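Local atomic coordinates of UDP-N-acetylglucosamine 2-epimerase (Listeria monocytogenes, PDB entry 3OT5), a protein that probably catalyses the reversible epimerisation of UDP-N-acetylglucosamine at C2 of the sugar, giving UDP-N-acetylmannosamine. Residues 27-33 / 56-62; 225-231 / 302-308. One frame throughout, in Å; residues are numbered along the deposited sequence.

In the fold
Contact 1 and contact 2 each join two parallel strands, one pair in each of the protein's two Rossmann-like sheets. Strands 28-34 and 57-63 of contact 1 belong to the N-terminal sheet, whereas 225-229 and 302-307 of contact 2 are neighbours in the middle of the second. Contact 1 is complete before contact 2 begins along the chain. Their centres lie 38 Å apart on opposite sides of the chain's centre, with about 24 Å between nearest atoms. Helix 380-392, near the C-terminus, packs against contact 1 and so ties the chain's end to the first domain. Two such domains facing a cleft are characteristic of the GT-B-like fold of this epimerase family, whose active site lies between them.

Contact 1 (27-33 / 56-62); sequences KIKVMSI and TFESTVV
Strands 28-33 and 57-62 run parallel, their axes 4.5 Å apart at closest approach and 22° from exact alignment, and six backbone hydrogen bonds alternate from Ile28 N to Thr56 O through Val62 N to Ser32 O. They are the two strands of a beta-alpha-beta unit of the Rossmann-like N-terminal domain, connected through helix 37-51. On the face that carries Ile28, Val30 and Phe57, the Phe57 ring lies alongside the two aliphatic chains, with its CD1 3.7 Å from Ile28 CB and 3.8 Å from Val30 CG2. The CG2 methyl of Thr56 sits over the centre of one ring face, 3.8 Å above the plane, and also meets Ile28 CD1. Leu50 of helix 37-51 and Ile388 of helix 380-392 add further apolar contacts to Phe57.

The other face is polar at one end and greasy at the other. Lys29 leaves the backbone with CG anti to N (chi1 -177°) and stays extended to its tip, which carries it obliquely across Glu58 and Thr60. Its NZ makes a long salt bridge of 3.9 Å to Glu58 OE2, but Glu113 provides the stronger partner; the ammonium therefore has two carboxylate partners, which would probably stabilise its positive charge. Farther along, Met31 CG packs 3.5 Å from Val62 CG2, and the sulfur SD rests beside the same methyl.

Back on the Phe57 face, one water bridges the strands through three hydrogen bonds. It donates to Val30 O, which already accepts the amide of Thr60, and it bonds both serine hydroxyls, lying 2.7 Å from Ser32 OG and 2.6 Å from Ser59 OG.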
loop_
_atom_site.group_PDB
_atom_site.type_symbol
_atom_site.label_atom_id
_atom_site.label_comp_id
_atom_site.label_asym_id
_atom_site.label_seq_id
_atom_site.Cartn_x
_atom_site.Cartn_y
_atom_site.Cartn_z
ATOM N N LYS A 27 14.819 20.331 18.253
ATOM C CA LYS A 27 13.797 19.493 17.673
ATOM C C LYS A 27 14.354 18.106 17.398
ATOM O O LYS A 27 15.569 17.878 17.442
ATOM C CB LYS A 27 13.342 20.046 16.314
ATOM C CG LYS A 27 12.911 21.497 16.272
ATOM C CD LYS A 27 11.741 21.800 17.176
ATOM C CE LYS A 27 11.241 23.214 16.918
ATOM N NZ LYS A 27 12.336 24.193 17.037
ATOM N N ILE A 28 13.444 17.186 17.103
ATOM C CA ILE A 28 13.806 15.846 16.706
ATOM C C ILE A 28 13.865 15.951 15.187
ATOM O O ILE A 28 12.837 16.168 14.541
ATOM C CB ILE A 28 12.754 14.807 17.115
ATOM C CG1 ILE A 28 12.563 14.829 18.636
ATOM C CG2 ILE A 28 13.172 13.412 16.633
ATOM C CD1 ILE A 28 11.499 13.865 19.132
ATOM N N LYS A 29 15.065 15.865 14.616
ATOM C CA LYS A 29 15.198 15.977 13.177
ATOM C C LYS A 29 15.010 14.614 12.552
ATOM O O LYS A 29 15.818 13.727 12.751
ATOM C CB LYS A 29 16.544 16.591 12.779
ATOM C CG LYS A 29 16.679 16.798 11.268
ATOM C CD LYS A 29 17.897 17.634 10.927
ATOM C CE LYS A 29 17.910 18.021 9.460
ATOM N NZ LYS A 29 19.066 18.883 9.120
ATOM N N VAL A 30 13.915 14.460 11.819
ATOM C CA VAL A 30 13.574 13.204 11.159
ATOM C C VAL A 30 13.774 13.315 9.656
ATOM O O VAL A 30 13.218 14.201 9.006
ATOM C CB VAL A 30 12.122 12.827 11.370
ATOM C CG1 VAL A 30 11.823 11.478 10.680
ATOM C CG2 VAL A 30 11.781 12.770 12.851
ATOM N N MET A 31 14.569 12.408 9.119
ATOM C CA MET A 31 14.854 12.354 7.708
ATOM C C MET A 31 14.083 11.186 7.145
ATOM O O MET A 31 14.349 10.056 7.498
ATOM C CB MET A 31 16.353 12.154 7.472
ATOM C CG MET A 31 16.713 12.032 6.026
ATOM S SD MET A 31 18.472 11.859 5.755
ATOM C CE MET A 31 19.054 13.439 6.371
ATOM N N SER A 32 13.122 11.473 6.274
ATOM C CA SER A 32 12.300 10.441 5.654
ATOM C C SER A 32 12.787 10.216 4.249
ATOM O O SER A 32 12.861 11.149 3.444
ATOM C CB SER A 32 10.834 10.851 5.659
ATOM O OG SER A 32 10.390 10.990 6.999
ATOM N N ILE A 33 13.136 8.974 3.958
ATOM C CA ILE A 33 13.647 8.635 2.659
ATOM C C ILE A 33 12.661 7.816 1.858
ATOM O O ILE A 33 12.135 6.813 2.344
ATOM C CB ILE A 33 14.923 7.783 2.787
ATOM C CG1 ILE A 33 15.957 8.489 3.658
ATOM C CG2 ILE A 33 15.504 7.484 1.411
ATOM C CD1 ILE A 33 17.208 7.689 3.863
ATOM N N THR A 56 8.021 20.172 17.721
ATOM C CA THR A 56 8.765 18.999 18.140
ATOM C C THR A 56 9.691 18.463 17.067
ATOM O O THR A 56 10.817 18.107 17.354
ATOM C CB THR A 56 7.807 17.825 18.448
ATOM O OG1 THR A 56 6.835 18.215 19.421
ATOM C CG2 THR A 56 8.580 16.611 18.938
ATOM N N PHE A 57 9.198 18.406 15.832
ATOM C CA PHE A 57 9.957 17.837 14.732
ATOM C C PHE A 57 10.432 18.773 13.644
ATOM O O PHE A 57 9.817 19.776 13.332
ATOM C CB PHE A 57 9.113 16.782 14.019
ATOM C CG PHE A 57 8.651 15.655 14.900
ATOM C CD1 PHE A 57 9.515 14.636 15.248
ATOM C CD2 PHE A 57 7.326 15.581 15.322
ATOM C CE1 PHE A 57 9.087 13.591 16.035
ATOM C CE2 PHE A 57 6.892 14.533 16.116
ATOM C CZ PHE A 57 7.764 13.538 16.465
ATOM N N GLU A 58 11.540 18.373 13.053
ATOM C CA GLU A 58 12.135 19.042 11.923
ATOM C C GLU A 58 12.083 17.927 10.868
ATOM O O GLU A 58 12.611 16.839 11.083
ATOM C CB GLU A 58 13.550 19.483 12.252
ATOM C CG GLU A 58 14.274 20.232 11.131
ATOM C CD GLU A 58 15.584 20.872 11.595
ATOM O OE1 GLU A 58 15.780 21.032 12.830
ATOM O OE2 GLU A 58 16.406 21.244 10.719
ATOM N N SER A 59 11.375 18.157 9.770
ATOM C CA SER A 59 11.244 17.137 8.732
ATOM C C SER A 59 12.150 17.368 7.528
ATOM O O SER A 59 12.072 18.397 6.900
ATOM C CB SER A 59 9.794 17.062 8.262
ATOM O OG SER A 59 9.636 16.053 7.286
ATOM N N THR A 60 13.017 16.401 7.226
ATOM C CA THR A 60 13.886 16.497 6.055
ATOM C C THR A 60 13.481 15.362 5.129
ATOM O O THR A 60 13.585 14.192 5.482
ATOM C CB THR A 60 15.385 16.376 6.386
ATOM O OG1 THR A 60 15.769 17.403 7.310
ATOM C CG2 THR A 60 16.231 16.521 5.113
ATOM N N VAL A 61 12.998 15.707 3.948
ATOM C CA VAL A 61 12.584 14.708 2.980
ATOM C C VAL A 61 13.645 14.570 1.916
ATOM O O VAL A 61 14.030 15.556 1.271
ATOM C CB VAL A 61 11.263 15.075 2.339
ATOM C CG1 VAL A 61 10.978 14.156 1.157
ATOM C CG2 VAL A 61 10.134 15.035 3.396
ATOM N N VAL A 62 14.099 13.331 1.744
ATOM C CA VAL A 62 15.129 12.981 0.794
ATOM C C VAL A 62 14.566 12.013 -0.245
ATOM O O VAL A 62 14.055 10.940 0.099
ATOM C CB VAL A 62 16.311 12.283 1.514
ATOM C CG1 VAL A 62 17.425 11.971 0.518
ATOM C CG2 VAL A 62 16.827 13.146 2.669
HETATM O O HOH W 1 10.800 13.678 7.277
#

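Contact 2 (225-231 / 302-308); sequences RLILMTA and SYLVFTD
Arg225 sets CG beside its backbone N (chi1 -64°) and bends at chi3, while Tyr303 swings its ring anti to N (chi1 -174°), and the arginine chain comes to run along the tyrosine ring at one end of a parallel strand pair in the second Rossmann-like sheet. Arg225 CD forms a CH-pi contact over one face of the Tyr303 ring, 3.7 Å from its centroid. Beyond it, CZ lies 5.0 Å from that centroid in a cation-pi contact, the guanidinium tilted 63° to the ring. Asp257 and Leu359 O hold the guanidinium, and Leu358 O bonds the tyrosine hydroxyl, so both polar ends are fixed.

Between strands 225-229 and 304-307, Leu228 bonds to the neighbouring strand through both of its backbone polar atoms: its N donates to Leu304 O, and its O accepts Phe306 N. Toward helix 240-254, Ile227 CG2 meets the edge of the Phe306 ring, 3.8 Å from CD2, and Met229 CG touches Phe306 CB. Past the strand, Asp308 OD2 accepts Arg233 N. The side chains of Thr230 and Thr307 run in the same direction, and Thr307 OG1 donates to Thr230 OG1 at 2.8 Å.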
loop_
_atom_site.group_PDB
_atom_site.type_symbol
_atom_site.label_atom_id
_atom_site.label_comp_id
_atom_site.label_asym_id
_atom_site.label_seq_id
_atom_site.Cartn_x
_atom_site.Cartn_y
_atom_site.Cartn_z
ATOM N N ARG A 225 -24.481 0.394 -9.162
ATOM C CA ARG A 225 -23.430 -0.075 -8.276
ATOM C C ARG A 225 -22.164 -0.341 -9.072
ATOM O O ARG A 225 -22.134 -1.175 -9.977
ATOM C CB ARG A 225 -23.908 -1.308 -7.531
ATOM C CG ARG A 225 -25.084 -0.966 -6.636
ATOM C CD ARG A 225 -25.663 -2.162 -5.957
ATOM N NE ARG A 225 -26.278 -3.100 -6.893
ATOM C CZ ARG A 225 -26.758 -4.277 -6.524
ATOM N NH1 ARG A 225 -26.687 -4.644 -5.248
ATOM N NH2 ARG A 225 -27.294 -5.089 -7.420
ATOM N N LEU A 226 -21.122 0.396 -8.717
ATOM C CA LEU A 226 -19.848 0.311 -9.385
ATOM C C LEU A 226 -19.019 -0.890 -8.930
ATOM O O LEU A 226 -18.757 -1.077 -7.737
ATOM C CB LEU A 226 -19.068 1.615 -9.152
ATOM C CG LEU A 226 -17.621 1.718 -9.663
ATOM C CD1 LEU A 226 -17.524 1.408 -11.148
ATOM C CD2 LEU A 226 -17.060 3.105 -9.369
ATOM N N ILE A 227 -18.643 -1.721 -9.897
ATOM C CA ILE A 227 -17.782 -2.852 -9.642
ATOM C C ILE A 227 -16.457 -2.500 -10.300
ATOM O O ILE A 227 -16.415 -2.157 -11.478
ATOM C CB ILE A 227 -18.255 -4.136 -10.250
ATOM C CG1 ILE A 227 -19.603 -4.555 -9.661
ATOM C CG2 ILE A 227 -17.186 -5.230 -9.991
ATOM C CD1 ILE A 227 -20.176 -5.771 -10.318
ATOM N N LEU A 228 -15.388 -2.580 -9.536
ATOM C CA LEU A 228 -14.064 -2.264 -10.038
ATOM C C LEU A 228 -13.262 -3.555 -10.077
ATOM O O LEU A 228 -13.368 -4.382 -9.169
ATOM C CB LEU A 228 -13.420 -1.240 -9.103
ATOM C CG LEU A 228 -12.050 -0.646 -9.406
ATOM C CD1 LEU A 228 -12.019 0.041 -10.758
ATOM C CD2 LEU A 228 -11.699 0.341 -8.286
ATOM N N MET A 229 -12.496 -3.753 -11.144
ATOM C CA MET A 229 -11.672 -4.946 -11.282
ATOM C C MET A 229 -10.241 -4.617 -11.717
ATOM O O MET A 229 -10.025 -3.736 -12.541
ATOM C CB MET A 229 -12.265 -5.892 -12.312
ATOM C CG MET A 229 -11.426 -7.136 -12.511
ATOM S SD MET A 229 -12.088 -8.210 -13.762
ATOM C CE MET A 229 -10.796 -9.457 -13.820
ATOM N N THR A 230 -9.276 -5.319 -11.133
ATOM C CA THR A 230 -7.867 -5.177 -11.496
ATOM C C THR A 230 -7.211 -6.529 -11.276
ATOM O O THR A 230 -7.575 -7.273 -10.359
ATOM C CB THR A 230 -7.119 -4.108 -10.686
ATOM O OG1 THR A 230 -7.146 -4.433 -9.289
ATOM C CG2 THR A 230 -7.739 -2.741 -10.894
ATOM N N ALA A 231 -6.269 -6.850 -12.145
ATOM C CA ALA A 231 -5.536 -8.084 -12.075
ATOM C C ALA A 231 -4.175 -7.817 -12.683
ATOM O O ALA A 231 -4.080 -7.466 -13.865
ATOM C CB ALA A 231 -6.265 -9.178 -12.843
ATOM N N SER A 302 -16.943 2.709 -5.240
ATOM C CA SER A 302 -17.169 1.321 -5.629
ATOM C C SER A 302 -18.027 0.553 -4.619
ATOM O O SER A 302 -17.986 0.818 -3.415
ATOM C CB SER A 302 -15.830 0.615 -5.816
ATOM O OG SER A 302 -15.054 1.283 -6.799
ATOM N N TYR A 303 -18.815 -0.384 -5.130
ATOM C CA TYR A 303 -19.669 -1.215 -4.306
ATOM C C TYR A 303 -18.847 -2.434 -3.915
ATOM O O TYR A 303 -18.973 -2.950 -2.809
ATOM C CB TYR A 303 -20.925 -1.624 -5.080
ATOM C CG TYR A 303 -21.959 -2.384 -4.284
ATOM C CD1 TYR A 303 -22.890 -1.715 -3.496
ATOM C CD2 TYR A 303 -22.039 -3.775 -4.353
ATOM C CE1 TYR A 303 -23.864 -2.412 -2.769
ATOM C CE2 TYR A 303 -23.013 -4.482 -3.633
ATOM C CZ TYR A 303 -23.915 -3.793 -2.840
ATOM O OH TYR A 303 -24.874 -4.490 -2.127
ATOM N N LEU A 304 -18.006 -2.899 -4.828
ATOM C CA LEU A 304 -17.158 -4.038 -4.535
ATOM C C LEU A 304 -16.007 -4.012 -5.524
ATOM O O LEU A 304 -16.080 -3.378 -6.582
ATOM C CB LEU A 304 -17.938 -5.369 -4.588
ATOM C CG LEU A 304 -18.228 -6.018 -5.941
ATOM C CD1 LEU A 304 -16.957 -6.678 -6.424
ATOM C CD2 LEU A 304 -19.328 -7.067 -5.860
ATOM N N VAL A 305 -14.927 -4.680 -5.169
ATOM C CA VAL A 305 -13.757 -4.706 -6.024
ATOM C C VAL A 305 -13.183 -6.098 -6.099
ATOM O O VAL A 305 -13.145 -6.812 -5.100
ATOM C CB VAL A 305 -12.669 -3.716 -5.512
ATOM C CG1 VAL A 305 -12.363 -3.963 -4.062
ATOM C CG2 VAL A 305 -11.366 -3.812 -6.361
ATOM N N PHE A 306 -12.801 -6.491 -7.306
ATOM C CA PHE A 306 -12.144 -7.761 -7.571
ATOM C C PHE A 306 -10.711 -7.397 -7.817
ATOM O O PHE A 306 -10.450 -6.579 -8.669
ATOM C CB PHE A 306 -12.611 -8.422 -8.865
ATOM C CG PHE A 306 -13.990 -9.014 -8.818
ATOM C CD1 PHE A 306 -14.194 -10.275 -8.272
ATOM C CD2 PHE A 306 -15.064 -8.364 -9.421
ATOM C CE1 PHE A 306 -15.470 -10.853 -8.271
ATOM C CE2 PHE A 306 -16.329 -8.928 -9.425
ATOM C CZ PHE A 306 -16.536 -10.174 -8.844
ATOM N N THR A 307 -9.774 -8.036 -7.129
ATOM C CA THR A 307 -8.389 -7.708 -7.336
ATOM C C THR A 307 -7.476 -8.810 -6.887
ATOM O O THR A 307 -7.881 -9.722 -6.166
ATOM C CB THR A 307 -7.998 -6.441 -6.509
ATOM O OG1 THR A 307 -6.732 -5.922 -6.944
ATOM C CG2 THR A 307 -7.935 -6.766 -5.038
ATOM N N ASP A 308 -6.254 -8.756 -7.384
ATOM C CA ASP A 308 -5.219 -9.658 -6.943
ATOM C C ASP A 308 -4.080 -8.775 -6.391
ATOM O O ASP A 308 -2.969 -9.251 -6.145
ATOM C CB ASP A 308 -4.746 -10.577 -8.061
ATOM C CG ASP A 308 -4.090 -9.836 -9.197
ATOM O OD1 ASP A 308 -3.904 -8.604 -9.095
ATOM O OD2 ASP A 308 -3.739 -10.500 -10.197
#